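Local coordinates for protein CDP-glucose 4,6-dehydratase (Salmonella enterica subsp. enterica serovar Typhi, PDB 1WVG) that catalyses the NAD-dependent removal of water from CDP-D-glucose to give CDP-4-dehydro-6-deoxy-D-glucose, a step toward a dideoxysugar of the lipopolysaccharide O-antigen, at residues A[205-208]-A[209-213]; A[70-73]-A[74-78]; A[23-26]-A[27-31]; A[324-327]-A[328-331]. All coordinates share one frame; numbering follows the deposited sequence.

Contact 1. Residues A[205-208]-A[209-213]; sequences DRLI and PDILR. With CXY (cytidine-5'-diphospho-beta-D-xylose), chain D; APR (adenosine-5-diphosphoribose), chain C.
Two donors grip carboxylate oxygen OD2 of D210. One is the exocyclic amine N4 of the cytosine in CDP-xylose, 2.8 Å from OD2 and nearly straight (N-H...O 165°); the other is a water, 2.6 Å from OD2, that also donates to OD1 of D205 and so joins the two acids. D205 OD1 has a second partner in R94, whose charge would ease the pairing of two carboxylates. An acceptor placed here is consistent with recognition of the amino group that cytosine has and uracil lacks. R206 works at the sugar end of CDP-xylose, where it also meets the ADP-ribose diphosphate. Its chain is extended from CG to NE (chi2 -165°), which carries the guanidinium between xylose O2' and that diphosphate. NE donates to xylose O2' at 2.9 Å, while NH1 and NH2 converge on phosphate oxygen O1B of ADP-ribose at 2.8 and 2.9 Å, both acceptors lying at the edge of the group; D201 also pairs with NH1. The fold element is the start of helix 207-216 in a member of the extended short-chain dehydrogenase/reductase family. R206 occupies the N-cap, and its carbonyl O accepts from D210 N. One residue on, L207 N points its hydrogen at phosphate oxygen O1A of CDP-xylose over 3.0 Å, a helix N-terminus turned on an anion. The L207 side chain then covers a face of the base, with CD1 3.6 Å from cytosine C5. Behind it, CG of L207 meets CD1 of I211 at 3.7 Å, and I208 and L212 turn toward helices 272-283 and 322-337.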
loop_
_atom_site.group_PDB
_atom_site.type_symbol
_atom_site.label_atom_id
_atom_site.label_comp_id
_atom_site.label_asym_id
_atom_site.label_seq_id
_atom_site.Cartn_x
_atom_site.Cartn_y
_atom_site.Cartn_z
ATOM N N ASP A 205 -30.711 11.659 14.401
ATOM C CA ASP A 205 -30.272 11.600 13.019
ATOM C C ASP A 205 -29.988 10.217 12.446
ATOM O O ASP A 205 -29.639 10.095 11.260
ATOM C CB ASP A 205 -29.107 12.561 12.767
ATOM C CG ASP A 205 -29.570 13.986 12.733
ATOM O OD1 ASP A 205 -30.676 14.331 12.328
ATOM O OD2 ASP A 205 -28.656 14.802 13.200
ATOM N N ARG A 206 -30.142 9.168 13.250
ATOM C CA ARG A 206 -29.874 7.840 12.716
ATOM C C ARG A 206 -31.038 7.487 11.834
ATOM O O ARG A 206 -32.139 7.954 12.075
ATOM C CB ARG A 206 -29.539 6.789 13.773
ATOM C CG ARG A 206 -28.226 7.074 14.538
ATOM C CD ARG A 206 -27.786 5.817 15.298
ATOM N NE ARG A 206 -26.525 5.954 15.999
ATOM C CZ ARG A 206 -26.220 5.307 17.132
ATOM N NH1 ARG A 206 -27.057 4.466 17.746
ATOM N NH2 ARG A 206 -25.028 5.492 17.690
ATOM N N LEU A 207 -30.778 6.701 10.810
ATOM C CA LEU A 207 -31.755 6.330 9.817
ATOM C C LEU A 207 -33.031 5.646 10.257
ATOM O O LEU A 207 -34.128 6.120 10.007
ATOM C CB LEU A 207 -31.098 5.538 8.687
ATOM C CG LEU A 207 -32.074 5.232 7.555
ATOM C CD1 LEU A 207 -32.432 6.539 6.826
ATOM C CD2 LEU A 207 -31.467 4.185 6.615
ATOM N N ILE A 208 -32.871 4.498 10.876
ATOM C CA ILE A 208 -34.001 3.710 11.336
ATOM C C ILE A 208 -34.800 4.408 12.417
ATOM O O ILE A 208 -36.028 4.400 12.374
ATOM C CB ILE A 208 -33.512 2.371 11.813
ATOM C CG1 ILE A 208 -32.996 1.614 10.589
ATOM C CG2 ILE A 208 -34.671 1.664 12.482
ATOM C CD1 ILE A 208 -34.144 1.062 9.727
ATOM N N PRO A 209 -34.117 5.014 13.391
ATOM C CA PRO A 209 -34.882 5.706 14.397
ATOM C C PRO A 209 -35.695 6.788 13.718
ATOM O O PRO A 209 -36.893 6.913 13.999
ATOM C CB PRO A 209 -33.919 6.261 15.463
ATOM C CG PRO A 209 -32.697 5.377 15.347
ATOM C CD PRO A 209 -32.739 4.807 13.932
ATOM N N ASP A 210 -35.024 7.515 12.810
ATOM C CA ASP A 210 -35.633 8.596 12.031
ATOM C C ASP A 210 -36.870 8.086 11.337
ATOM O O ASP A 210 -37.921 8.713 11.325
ATOM C CB ASP A 210 -34.693 9.192 10.936
ATOM C CG ASP A 210 -33.794 10.337 11.368
ATOM O OD1 ASP A 210 -33.636 10.689 12.522
ATOM O OD2 ASP A 210 -33.182 10.936 10.376
ATOM N N ILE A 211 -36.704 6.925 10.746
ATOM C CA ILE A 211 -37.771 6.323 10.007
ATOM C C ILE A 211 -38.920 5.934 10.879
ATOM O O ILE A 211 -40.078 6.185 10.557
ATOM C CB ILE A 211 -37.285 5.097 9.295
ATOM C CG1 ILE A 211 -36.481 5.479 8.051
ATOM C CG2 ILE A 211 -38.521 4.330 8.924
ATOM C CD1 ILE A 211 -35.668 4.292 7.493
ATOM N N LEU A 212 -38.582 5.300 11.987
ATOM C CA LEU A 212 -39.587 4.823 12.935
ATOM C C LEU A 212 -40.442 5.934 13.546
ATOM O O LEU A 212 -41.628 5.787 13.784
ATOM C CB LEU A 212 -38.913 4.006 14.059
ATOM C CG LEU A 212 -38.509 2.590 13.636
ATOM C CD1 LEU A 212 -37.830 1.793 14.773
ATOM C CD2 LEU A 212 -39.744 1.861 13.136
ATOM N N ARG A 213 -39.809 7.062 13.808
ATOM C CA ARG A 213 -40.450 8.210 14.411
ATOM C C ARG A 213 -41.485 8.829 13.473
ATOM O O ARG A 213 -42.590 9.154 13.911
ATOM C CB ARG A 213 -39.385 9.214 14.869
ATOM C CG ARG A 213 -39.950 10.477 15.517
ATOM C CD ARG A 213 -40.403 11.511 14.489
ATOM N NE ARG A 213 -41.392 12.481 15.003
ATOM C CZ ARG A 213 -42.398 13.003 14.283
ATOM N NH1 ARG A 213 -42.641 12.683 13.005
ATOM N NH2 ARG A 213 -43.215 13.872 14.892
HETATM O O1B CXY D . -23.397 5.806 9.595
HETATM P PB CXY D . -23.815 6.705 10.742
HETATM O O2B CXY D . -23.531 8.167 10.513
HETATM O "O1'" CXY D . -23.078 6.203 12.124
HETATM O O3A CXY D . -25.306 6.299 10.775
HETATM P PA CXY D . -26.676 7.121 10.381
HETATM O O1A CXY D . -27.786 6.190 10.717
HETATM O O2A CXY D . -26.735 8.421 11.082
HETATM O O5D CXY D . -26.463 7.361 8.821
HETATM C C5D CXY D . -26.656 6.248 7.937
HETATM C C4D CXY D . -26.782 6.772 6.527
HETATM O O4D CXY D . -28.170 7.127 6.312
HETATM C C3D CXY D . -25.930 7.981 6.139
HETATM O O3D CXY D . -25.453 8.003 4.746
HETATM C C2D CXY D . -26.970 9.081 6.418
HETATM O O2D CXY D . -26.608 10.251 5.679
HETATM C C1D CXY D . -28.210 8.440 5.839
HETATM N N1 CXY D . -29.461 9.050 6.300
HETATM C C6 CXY D . -29.784 9.047 7.647
HETATM C C5 CXY D . -30.898 9.560 8.108
HETATM C C4 CXY D . -31.842 10.176 7.241
HETATM N N3 CXY D . -31.471 10.137 5.886
HETATM C C2 CXY D . -30.306 9.605 5.359
HETATM N N4 CXY D . -32.892 10.710 7.581
HETATM O O2 CXY D . -30.034 9.628 4.154
HETATM C "C1'" CXY D . -23.779 5.172 12.796
HETATM C "C2'" CXY D . -23.648 5.468 14.269
HETATM C "C3'" CXY D . -22.166 5.432 14.587
HETATM C "C4'" CXY D . -21.586 4.058 14.252
HETATM C "C5'" CXY D . -21.860 3.727 12.790
HETATM O "O2'" CXY D . -24.154 6.780 14.599
HETATM O "O3'" CXY D . -21.976 5.632 16.000
HETATM O "O4'" CXY D . -20.187 4.035 14.528
HETATM O "O5'" CXY D . -23.256 3.841 12.498
HETATM N N1 APR C . -19.032 9.538 30.081
HETATM C C2 APR C . -19.675 8.356 30.239
HETATM N N3 APR C . -20.521 7.779 29.440
HETATM C C4 APR C . -20.712 8.494 28.312
HETATM C C5 APR C . -20.135 9.678 27.979
HETATM C C6 APR C . -19.245 10.248 28.939
HETATM N N6 APR C . -18.538 11.384 28.812
HETATM N N7 APR C . -20.562 10.095 26.724
HETATM C C8 APR C . -21.407 9.154 26.333
HETATM N N9 APR C . -21.531 8.163 27.258
HETATM C "C1'" APR C . -22.359 6.970 27.223
HETATM C "C2'" APR C . -23.819 7.326 27.179
HETATM O "O2'" APR C . -24.263 7.748 28.476
HETATM C "C3'" APR C . -24.383 5.967 26.756
HETATM O "O3'" APR C . -24.479 4.961 27.776
HETATM O "O4'" APR C . -22.149 6.313 26.014
HETATM C "C4'" APR C . -23.328 5.575 25.686
HETATM C "C5'" APR C . -23.661 6.001 24.287
HETATM O "O5'" APR C . -24.791 5.206 23.852
HETATM P PA APR C . -25.675 5.612 22.546
HETATM O O1A APR C . -25.693 7.112 22.288
HETATM O O2A APR C . -26.982 4.786 22.583
HETATM O O3A APR C . -24.782 5.020 21.391
HETATM P PB APR C . -24.633 3.459 20.960
HETATM O O1B APR C . -25.325 3.327 19.624
HETATM O O2B APR C . -24.995 2.514 22.091
HETATM O O5D APR C . -23.046 3.369 20.862
HETATM C C5D APR C . -22.364 2.493 21.773
HETATM O O4D APR C . -20.741 1.668 20.089
HETATM O O1D APR C . -20.946 2.317 17.851
HETATM C C1D APR C . -20.222 2.510 19.100
HETATM O O2D APR C . -19.483 4.845 19.169
HETATM C C2D APR C . -20.488 3.908 19.601
HETATM O O3D APR C . -18.869 3.759 21.344
HETATM C C3D APR C . -20.273 3.759 21.097
HETATM C C4D APR C . -20.919 2.414 21.338
HETATM O O HOH W 1 -32.003 13.223 10.589
#

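Contact 2. Residues A[70-73]-A[74-78]; sequences EKLR and SSIAE
Helix 69-79 links strand 60-63 to strand 83-86 of the parallel sheet, and within it residues 70-73 and 74-78 form successive turns. The polar feature is carbonyl oxygen O of E70, which accepts two bonds from one residue. S74 N reaches it at 3.1 Å with a well-aligned hydrogen (165°), and S74 OG reaches it at 3.2 Å from the opposite face of the carbonyl plane. The hydroxyl can do so because chi1 of -72° sets OG beside its own backbone N, so both donors turn back on the preceding turn. Further along, A77 N lies 2.7 Å from R73 O. The apolar side is carried by L72 and I76, whose chains cross obliquely with CD1 of L72 3.9 Å from CD1 of I76. L72 holds CG anti to its backbone N (chi1 172°), leaning along the helix to meet the isoleucine; CG1 of I76 in turn lies 3.2 Å from L72 O. Both residues press on F13 of strand 11-15, and I76 also packs on L114, T117 and V121 of helix 100-121. R73 bends at chi2 and chi3, and its NH1 bonds to Q120 of that same helix. At the far end K37 pairs with E78 and also bonds to S75 O. Such a helix, with one apolar face on the sheet and a neighbouring helix while its other face carries polar groups, is the usual crossover connection of a Rossmann fold.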
loop_
_atom_site.group_PDB
_atom_site.type_symbol
_atom_site.label_atom_id
_atom_site.label_comp_id
_atom_site.label_asym_id
_atom_site.label_seq_id
_atom_site.Cartn_x
_atom_site.Cartn_y
_atom_site.Cartn_z
ATOM N N GLU A 70 -10.135 9.740 37.889
ATOM C CA GLU A 70 -10.144 9.382 39.269
ATOM C C GLU A 70 -11.449 8.677 39.637
ATOM O O GLU A 70 -11.435 7.567 40.186
ATOM C CB GLU A 70 -9.828 10.665 40.069
ATOM C CG GLU A 70 -8.709 11.533 39.389
ATOM C CD GLU A 70 -9.160 12.791 38.648
ATOM O OE1 GLU A 70 -10.094 12.823 37.863
ATOM O OE2 GLU A 70 -8.399 13.847 38.905
ATOM N N LYS A 71 -12.567 9.296 39.259
ATOM C CA LYS A 71 -13.838 8.686 39.534
ATOM C C LYS A 71 -13.958 7.353 38.822
ATOM O O LYS A 71 -14.430 6.378 39.406
ATOM C CB LYS A 71 -14.974 9.584 39.112
ATOM C CG LYS A 71 -15.308 10.627 40.160
ATOM C CD LYS A 71 -16.746 11.115 40.037
ATOM C CE LYS A 71 -17.348 10.930 38.646
ATOM N NZ LYS A 71 -18.041 9.632 38.450
ATOM N N LEU A 72 -13.550 7.311 37.540
ATOM C CA LEU A 72 -13.630 6.075 36.755
ATOM C C LEU A 72 -12.818 4.954 37.368
ATOM O O LEU A 72 -13.297 3.825 37.555
ATOM C CB LEU A 72 -13.173 6.312 35.297
ATOM C CG LEU A 72 -13.017 5.051 34.418
ATOM C CD1 LEU A 72 -14.313 4.245 34.317
ATOM C CD2 LEU A 72 -12.633 5.500 33.005
ATOM N N ARG A 73 -11.558 5.293 37.647
ATOM C CA ARG A 73 -10.613 4.358 38.249
ATOM C C ARG A 73 -11.198 3.662 39.500
ATOM O O ARG A 73 -11.172 2.419 39.666
ATOM C CB ARG A 73 -9.285 5.089 38.560
ATOM C CG ARG A 73 -8.167 4.087 38.853
ATOM C CD ARG A 73 -7.139 4.608 39.833
ATOM N NE ARG A 73 -7.471 5.959 40.245
ATOM C CZ ARG A 73 -6.570 6.930 40.313
ATOM N NH1 ARG A 73 -5.287 6.736 39.990
ATOM N NH2 ARG A 73 -6.979 8.139 40.692
ATOM N N SER A 74 -11.738 4.510 40.381
ATOM C CA SER A 74 -12.353 4.099 41.642
ATOM C C SER A 74 -13.466 3.100 41.457
ATOM O O SER A 74 -13.527 2.026 42.090
ATOM C CB SER A 74 -12.829 5.305 42.439
ATOM O OG SER A 74 -11.702 5.979 42.959
ATOM N N SER A 75 -14.358 3.485 40.558
ATOM C CA SER A 75 -15.504 2.663 40.217
ATOM C C SER A 75 -14.996 1.270 39.849
ATOM O O SER A 75 -15.418 0.234 40.363
ATOM C CB SER A 75 -16.227 3.337 39.056
ATOM O OG SER A 75 -17.536 2.856 38.890
ATOM N N ILE A 76 -14.037 1.243 38.945
ATOM C CA ILE A 76 -13.473 -0.015 38.535
ATOM C C ILE A 76 -12.844 -0.760 39.728
ATOM O O ILE A 76 -13.076 -1.958 39.993
ATOM C CB ILE A 76 -12.432 0.238 37.408
ATOM C CG1 ILE A 76 -13.031 0.959 36.178
ATOM C CG2 ILE A 76 -11.850 -1.118 37.015
ATOM C CD1 ILE A 76 -12.188 0.970 34.881
ATOM N N ALA A 77 -11.985 -0.026 40.431
ATOM C CA ALA A 77 -11.250 -0.537 41.594
ATOM C C ALA A 77 -12.119 -1.254 42.634
ATOM O O ALA A 77 -11.810 -2.339 43.119
ATOM C CB ALA A 77 -10.511 0.623 42.251
ATOM N N GLU A 78 -13.231 -0.620 42.961
ATOM C CA GLU A 78 -14.122 -1.142 43.961
ATOM C C GLU A 78 -14.883 -2.378 43.565
ATOM O O GLU A 78 -15.362 -3.091 44.455
ATOM C CB GLU A 78 -15.107 -0.063 44.426
ATOM C CG GLU A 78 -16.559 -0.532 44.267
ATOM C CD GLU A 78 -17.569 0.580 44.331
ATOM O OE1 GLU A 78 -17.448 1.654 43.749
ATOM O OE2 GLU A 78 -18.601 0.248 45.071
#

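Contact 3. Residues A[23-26]-A[27-31]; sequences SWLS and LWLTE
L25 and L29, one helical turn apart, lie side by side and point the same way, with CD1 of L25 4.0 Å from CG of L29. L25 achieves this with CG anti to its backbone N (chi1 -177°), directing the branch along the helix toward the next turn. In T30, chi1 of 64° puts OG1 between the backbone N and the carbonyl carbon, so the hydroxyl oxygen lies 3.2 Å from S26 O and 3.1 Å from L27 O; its single proton could go to either. T30 N meanwhile bonds to S26 O at 2.8 Å. The two indoles adopt different conformations. W28 has CG anti to its backbone N (chi1 -158°), which carries its indole off the helix toward helices 236-251 and 342-355, whereas W24 has CG beside it, and this sends NE1 of W24 to G199 O while its ring meets that of F20 at about a right angle. OG of S23 bonds to G19 O and OG of S26 to G22 O, tying these turns to the glycine-rich TGxxGxxG segment that receives the dinucleotide in this family. The helix, 20-31, connects strands 11-15 and 35-40 as the first beta-alpha-beta crossover; L25 touches M87, W24 and W28 both pack on L239 of helix 236-251, and W28 also meets I350 and M354 of helix 342-355.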
loop_
_atom_site.group_PDB
_atom_site.type_symbol
_atom_site.label_atom_id
_atom_site.label_comp_id
_atom_site.label_asym_id
_atom_site.label_seq_id
_atom_site.Cartn_x
_atom_site.Cartn_y
_atom_site.Cartn_z
ATOM N N SER A 23 -27.358 -1.193 26.555
ATOM C CA SER A 23 -28.546 -1.779 27.136
ATOM C C SER A 23 -28.762 -3.173 26.648
ATOM O O SER A 23 -29.093 -4.084 27.403
ATOM C CB SER A 23 -29.766 -0.960 26.779
ATOM O OG SER A 23 -29.706 0.225 27.520
ATOM N N TRP A 24 -28.583 -3.344 25.355
ATOM C CA TRP A 24 -28.779 -4.676 24.802
ATOM C C TRP A 24 -27.705 -5.620 25.331
ATOM O O TRP A 24 -27.951 -6.792 25.677
ATOM C CB TRP A 24 -28.779 -4.641 23.273
ATOM C CG TRP A 24 -30.070 -4.246 22.609
ATOM C CD1 TRP A 24 -30.334 -3.052 22.023
ATOM C CD2 TRP A 24 -31.224 -5.058 22.391
ATOM N NE1 TRP A 24 -31.597 -3.047 21.457
ATOM C CE2 TRP A 24 -32.164 -4.281 21.651
ATOM C CE3 TRP A 24 -31.576 -6.341 22.780
ATOM C CZ2 TRP A 24 -33.428 -4.783 21.271
ATOM C CZ3 TRP A 24 -32.815 -6.841 22.392
ATOM C CH2 TRP A 24 -33.732 -6.087 21.641
ATOM N N LEU A 25 -26.507 -5.068 25.413
ATOM C CA LEU A 25 -25.426 -5.889 25.929
ATOM C C LEU A 25 -25.648 -6.236 27.392
ATOM O O LEU A 25 -25.548 -7.395 27.822
ATOM C CB LEU A 25 -24.035 -5.208 25.767
ATOM C CG LEU A 25 -22.889 -6.111 26.236
ATOM C CD1 LEU A 25 -22.881 -7.424 25.461
ATOM C CD2 LEU A 25 -21.552 -5.396 26.101
ATOM N N SER A 26 -25.922 -5.207 28.175
ATOM C CA SER A 26 -26.121 -5.484 29.601
ATOM C C SER A 26 -27.236 -6.501 29.863
ATOM O O SER A 26 -27.155 -7.432 30.681
ATOM C CB SER A 26 -26.352 -4.188 30.350
ATOM O OG SER A 26 -25.293 -3.299 30.067
ATOM N N LEU A 27 -28.309 -6.312 29.129
ATOM C CA LEU A 27 -29.401 -7.214 29.229
ATOM C C LEU A 27 -28.959 -8.642 28.905
ATOM O O LEU A 27 -29.171 -9.594 29.674
ATOM C CB LEU A 27 -30.431 -6.772 28.225
ATOM C CG LEU A 27 -31.683 -7.596 28.378
ATOM C CD1 LEU A 27 -32.142 -7.498 29.824
ATOM C CD2 LEU A 27 -32.761 -6.985 27.486
ATOM N N TRP A 28 -28.314 -8.786 27.747
ATOM C CA TRP A 28 -27.833 -10.092 27.313
ATOM C C TRP A 28 -27.020 -10.759 28.400
ATOM O O TRP A 28 -27.241 -11.909 28.815
ATOM C CB TRP A 28 -26.903 -9.944 26.079
ATOM C CG TRP A 28 -26.805 -11.234 25.284
ATOM C CD1 TRP A 28 -27.020 -12.493 25.769
ATOM C CD2 TRP A 28 -26.539 -11.380 23.863
ATOM N NE1 TRP A 28 -26.901 -13.416 24.754
ATOM C CE2 TRP A 28 -26.594 -12.755 23.570
ATOM C CE3 TRP A 28 -26.261 -10.481 22.811
ATOM C CZ2 TRP A 28 -26.390 -13.229 22.251
ATOM C CZ3 TRP A 28 -26.075 -10.941 21.510
ATOM C CH2 TRP A 28 -26.137 -12.311 21.243
ATOM N N LEU A 29 -26.008 -9.987 28.802
ATOM C CA LEU A 29 -25.043 -10.379 29.812
ATOM C C LEU A 29 -25.682 -10.782 31.160
ATOM O O LEU A 29 -25.392 -11.848 31.738
ATOM C CB LEU A 29 -23.947 -9.296 29.983
ATOM C CG LEU A 29 -22.792 -9.352 28.960
ATOM C CD1 LEU A 29 -21.632 -8.407 29.325
ATOM C CD2 LEU A 29 -22.269 -10.784 28.774
ATOM N N THR A 30 -26.567 -9.924 31.692
ATOM C CA THR A 30 -27.156 -10.293 32.978
ATOM C C THR A 30 -27.994 -11.532 32.818
ATOM O O THR A 30 -28.056 -12.428 33.663
ATOM C CB THR A 30 -27.966 -9.180 33.615
ATOM O OG1 THR A 30 -29.028 -8.953 32.752
ATOM C CG2 THR A 30 -27.143 -7.913 33.700
ATOM N N GLU A 31 -28.643 -11.590 31.674
ATOM C CA GLU A 31 -29.451 -12.748 31.385
ATOM C C GLU A 31 -28.617 -14.012 31.391
ATOM O O GLU A 31 -29.165 -15.086 31.621
ATOM C CB GLU A 31 -30.180 -12.613 30.049
ATOM C CG GLU A 31 -31.145 -13.774 29.749
ATOM C CD GLU A 31 -31.720 -13.684 28.357
ATOM O OE1 GLU A 31 -32.819 -13.202 28.115
ATOM O OE2 GLU A 31 -30.911 -14.180 27.430
#

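Contact 4. Residues A[324-327]-A[328-331]; sequences ETLS and RIVK
E324 and R328 approach at a slant, with carboxylate and guanidinium planes 44° apart, and are joined by a salt bridge in which OE1 of E324 lies 2.8 Å from NE of R328. The pairing is lopsided. OE1 takes the NE position obliquely, while OE2 stands in the guanidinium plane at its edge, 3.3 Å from NE of R328 and farther from NH2. A bend at chi2 (92°) folds the glutamate along the helix, whereas the arginine runs extended from CG to NE, its CD also passing 3.1 Å from OE1 of E324. This is an i to i+4 ion pair on helix 322-337, which packs against strand 187-197 of the Rossmann sheet and against helices 207-216 and 272-283, on the side of the fold where CDP-xylose binds; the same two residues are linked through the backbone, R328 N to E324 O at 2.9 Å. R328 NH1 has further acid partners, E349 and D352 of helix 342-355, and the guanidinium makes a cation-pi contact with W320, so the arginine links helix 322-337 to helix 342-355 and lies against W320. Around the helix from this polar side, CD2 of L326 faces CD1 of I329 at 4.2 Å, and both residues rest on I197, with L326 and V330 also reaching L282. K331, chi1 -90° and extended beyond CG, runs back along the preceding turn until its CE lies 3.9 Å from OG of S327.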
loop_
_atom_site.group_PDB
_atom_site.type_symbol
_atom_site.label_atom_id
_atom_site.label_comp_id
_atom_site.label_asym_id
_atom_site.label_seq_id
_atom_site.Cartn_x
_atom_site.Cartn_y
_atom_site.Cartn_z
ATOM N N GLU A 324 -34.768 -9.854 7.424
ATOM C CA GLU A 324 -35.279 -10.440 8.643
ATOM C C GLU A 324 -35.110 -9.420 9.742
ATOM O O GLU A 324 -36.011 -9.106 10.532
ATOM C CB GLU A 324 -34.488 -11.728 8.936
ATOM C CG GLU A 324 -34.126 -11.859 10.419
ATOM C CD GLU A 324 -35.169 -12.631 11.179
ATOM O OE1 GLU A 324 -36.246 -12.150 11.505
ATOM O OE2 GLU A 324 -34.782 -13.853 11.459
ATOM N N THR A 325 -33.912 -8.867 9.732
ATOM C CA THR A 325 -33.589 -7.847 10.664
ATOM C C THR A 325 -34.646 -6.714 10.589
ATOM O O THR A 325 -35.309 -6.417 11.579
ATOM C CB THR A 325 -32.126 -7.458 10.403
ATOM O OG1 THR A 325 -31.306 -8.498 10.947
ATOM C CG2 THR A 325 -31.786 -6.096 11.008
ATOM N N LEU A 326 -34.876 -6.103 9.414
ATOM C CA LEU A 326 -35.866 -5.038 9.280
ATOM C C LEU A 326 -37.236 -5.463 9.781
ATOM O O LEU A 326 -37.994 -4.737 10.431
ATOM C CB LEU A 326 -35.924 -4.605 7.811
ATOM C CG LEU A 326 -34.684 -3.813 7.426
ATOM C CD1 LEU A 326 -34.859 -3.298 6.008
ATOM C CD2 LEU A 326 -34.454 -2.640 8.387
ATOM N N SER A 327 -37.552 -6.696 9.497
ATOM C CA SER A 327 -38.823 -7.177 9.932
ATOM C C SER A 327 -38.966 -7.168 11.448
ATOM O O SER A 327 -39.968 -6.722 12.004
ATOM C CB SER A 327 -39.071 -8.534 9.350
ATOM O OG SER A 327 -40.178 -9.062 10.040
ATOM N N ARG A 328 -37.925 -7.647 12.114
ATOM C CA ARG A 328 -37.872 -7.707 13.558
ATOM C C ARG A 328 -37.891 -6.339 14.197
ATOM O O ARG A 328 -38.485 -6.194 15.255
ATOM C CB ARG A 328 -36.635 -8.448 14.039
ATOM C CG ARG A 328 -36.820 -9.950 13.959
ATOM C CD ARG A 328 -35.501 -10.705 14.123
ATOM N NE ARG A 328 -35.644 -12.167 14.207
ATOM C CZ ARG A 328 -36.197 -12.857 15.234
ATOM N NH1 ARG A 328 -36.683 -12.263 16.320
ATOM N NH2 ARG A 328 -36.252 -14.186 15.179
ATOM N N ILE A 329 -37.251 -5.344 13.580
ATOM C CA ILE A 329 -37.263 -3.989 14.154
ATOM C C ILE A 329 -38.679 -3.425 14.209
ATOM O O ILE A 329 -39.077 -2.715 15.145
ATOM C CB ILE A 329 -36.449 -3.042 13.290
ATOM C CG1 ILE A 329 -34.995 -3.386 13.468
ATOM C CG2 ILE A 329 -36.602 -1.575 13.639
ATOM C CD1 ILE A 329 -34.130 -2.495 12.583
ATOM N N VAL A 330 -39.411 -3.733 13.135
ATOM C CA VAL A 330 -40.786 -3.302 12.954
ATOM C C VAL A 330 -41.702 -3.900 13.997
ATOM O O VAL A 330 -42.480 -3.250 14.671
ATOM C CB VAL A 330 -41.262 -3.753 11.600
ATOM C CG1 VAL A 330 -42.781 -3.899 11.677
ATOM C CG2 VAL A 330 -40.840 -2.712 10.552
ATOM N N LYS A 331 -41.591 -5.185 14.113
ATOM C CA LYS A 331 -42.353 -5.890 15.073
ATOM C C LYS A 331 -42.091 -5.307 16.416
ATOM O O LYS A 331 -43.025 -5.030 17.150
ATOM C CB LYS A 331 -41.964 -7.346 15.067
ATOM C CG LYS A 331 -42.834 -8.083 14.066
ATOM C CD LYS A 331 -42.503 -9.552 13.864
ATOM C CE LYS A 331 -43.009 -10.030 12.507
ATOM N NZ LYS A 331 -42.525 -11.385 12.148
#

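Overall arrangement
Contacts 1 and 4 touch directly: L212 CD1 lies 3.8 Å from I329 CG2, and I208 CD1 is 3.9 Å from L326 CD2, so the helix that begins at the ligands packs its apolar side on helix 322-337. Contact 1 alone holds pocket residues, and through R206 it reaches both CDP-xylose and ADP-ribose. Contact 4 stands behind it, with the I329 side chain about 11 Å from CDP-xylose. At the cofactor end, the S23 side chain of contact 3 is about 7 Å and the L72 side chain of contact 2 about 8 Å from ADP-ribose. Contacts 1 and 2 lie on opposite sides of the chain's centre, their centres 36 Å apart.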